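Local coordinates for pyridoxamine 5'-phosphate oxidase-related, FMN-binding protein (Paracoccus denitrificans, PDB 6VNA) that probably acts as a heme oxygenase of the FMN-binding split-barrel type, breaking down c-type heme, at residues A27-L32 with A62-A67. Numbering follows the deposited sequence.
Sequences ASLGTL and AAHARA
In the split beta-barrel of the pyridoxamine 5'-phosphate oxidase family, the first turn of helix 63-70 packs against the side of strand 26-32 that carries L29 and T31, which meet H64 and A67 of the helix. The two short segments approach to 7.8 Å between axes at an angle of 54°. L29, its CG anti to the backbone N (chi1 167°), reaches out with CD2 to H64 CB, 4.0 Å away, and the two side chains cross at about a right angle. T31 lies against H64 and A67, about one helical turn apart: OG1 touches A67 CB at 3.6 Å, while CG2 packs on H64 O at 3.8 Å. A67 CB also presses on L32 O at 3.3 Å. No direct hydrogen bond joins the segments; one water donates to both L32 O (2.6 Å) and A67 O (2.5 Å), bridging the strand end and the helix. H64 turns its ring away from the strand, and ND1 makes a weak hydrogen bond with T42 OG1 of strand 39-48. Strand 26-32 runs between the antiparallel strands 39-48 and 73-79, L29 touching I44 on one and L76 on the other, while S28 and L32 meet their own counterparts in the second subunit.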
loop_
_atom_site.group_PDB
_atom_site.type_symbol
_atom_site.label_atom_id
_atom_site.label_comp_id
_atom_site.label_asym_id
_atom_site.label_seq_id
_atom_site.Cartn_x
_atom_site.Cartn_y
_atom_site.Cartn_z
ATOM N N ALA A 27 -1.593 -0.458 7.446
ATOM C CA ALA A 27 -1.908 -0.176 6.036
ATOM C C ALA A 27 -0.700 -0.446 5.138
ATOM O O ALA A 27 0.441 -0.583 5.658
ATOM C CB ALA A 27 -2.347 1.258 5.901
ATOM N N SER A 28 -0.953 -0.475 3.831
ATOM C CA SER A 28 0.092 -0.335 2.797
ATOM C C SER A 28 0.226 1.155 2.470
ATOM O O SER A 28 -0.783 1.755 2.067
ATOM C CB SER A 28 -0.238 -1.138 1.572
ATOM O OG SER A 28 -0.364 -2.497 1.888
ATOM N N LEU A 29 1.406 1.737 2.651
ATOM C CA LEU A 29 1.647 3.171 2.309
ATOM C C LEU A 29 2.423 3.232 0.990
ATOM O O LEU A 29 3.435 2.494 0.835
ATOM C CB LEU A 29 2.410 3.843 3.445
ATOM C CG LEU A 29 2.995 5.221 3.134
ATOM C CD1 LEU A 29 1.914 6.300 3.104
ATOM C CD2 LEU A 29 4.060 5.563 4.158
ATOM N N GLY A 30 1.899 3.995 0.046
ATOM C CA GLY A 30 2.618 4.381 -1.176
ATOM C C GLY A 30 3.344 5.710 -1.009
ATOM O O GLY A 30 2.693 6.731 -0.626
ATOM N N THR A 31 4.643 5.717 -1.295
ATOM C CA THR A 31 5.451 6.957 -1.440
ATOM C C THR A 31 6.202 6.973 -2.779
ATOM O O THR A 31 6.342 5.908 -3.448
ATOM C CB THR A 31 6.391 7.146 -0.253
ATOM O OG1 THR A 31 7.269 6.025 -0.112
ATOM C CG2 THR A 31 5.607 7.404 1.018
ATOM N N LEU A 32 6.666 8.158 -3.167
ATOM C CA LEU A 32 7.466 8.329 -4.403
ATOM C C LEU A 32 8.938 8.154 -4.043
ATOM O O LEU A 32 9.420 8.902 -3.188
ATOM C CB LEU A 32 7.145 9.693 -5.023
ATOM C CG LEU A 32 5.707 9.847 -5.519
ATOM C CD1 LEU A 32 5.451 11.247 -6.001
ATOM C CD2 LEU A 32 5.377 8.864 -6.619
ATOM N N ALA A 62 13.615 6.042 8.031
ATOM C CA ALA A 62 13.264 4.948 7.099
ATOM C C ALA A 62 12.967 5.512 5.704
ATOM O O ALA A 62 12.532 6.673 5.606
ATOM C CB ALA A 62 12.067 4.181 7.627
ATOM N N ALA A 63 13.132 4.662 4.687
ATOM C CA ALA A 63 12.902 4.916 3.251
ATOM C C ALA A 63 11.610 5.697 2.991
ATOM O O ALA A 63 11.660 6.647 2.204
ATOM C CB ALA A 63 12.893 3.608 2.507
ATOM N N HIS A 64 10.490 5.285 3.572
ATOM C CA HIS A 64 9.151 5.875 3.309
ATOM C C HIS A 64 9.053 7.245 3.993
ATOM O O HIS A 64 8.379 8.126 3.442
ATOM C CB HIS A 64 7.993 4.906 3.682
ATOM C CG HIS A 64 8.051 4.292 5.042
ATOM N ND1 HIS A 64 8.038 2.928 5.234
ATOM C CD2 HIS A 64 8.104 4.841 6.276
ATOM C CE1 HIS A 64 8.117 2.661 6.523
ATOM N NE2 HIS A 64 8.154 3.818 7.186
ATOM N N ALA A 65 9.709 7.425 5.132
ATOM C CA ALA A 65 9.737 8.713 5.866
ATOM C C ALA A 65 10.588 9.725 5.077
ATOM O O ALA A 65 10.173 10.895 4.928
ATOM C CB ALA A 65 10.267 8.489 7.262
ATOM N N ARG A 66 11.725 9.278 4.545
ATOM C CA ARG A 66 12.630 10.128 3.729
ATOM C C ARG A 66 11.903 10.506 2.448
ATOM O O ARG A 66 12.004 11.657 2.057
ATOM C CB ARG A 66 13.947 9.404 3.436
ATOM C CG ARG A 66 14.775 9.190 4.689
ATOM C CD ARG A 66 16.190 8.807 4.383
ATOM N NE ARG A 66 16.415 7.374 4.383
ATOM C CZ ARG A 66 16.348 6.597 3.327
ATOM N NH1 ARG A 66 15.995 7.079 2.155
ATOM N NH2 ARG A 66 16.618 5.323 3.459
ATOM N N ALA A 67 11.187 9.576 1.824
ATOM C CA ALA A 67 10.435 9.870 0.588
ATOM C C ALA A 67 9.443 10.995 0.894
ATOM O O ALA A 67 9.332 11.923 0.078
ATOM C CB ALA A 67 9.744 8.643 0.061
HETATM O O HOH W 1 9.659 11.342 -2.307
#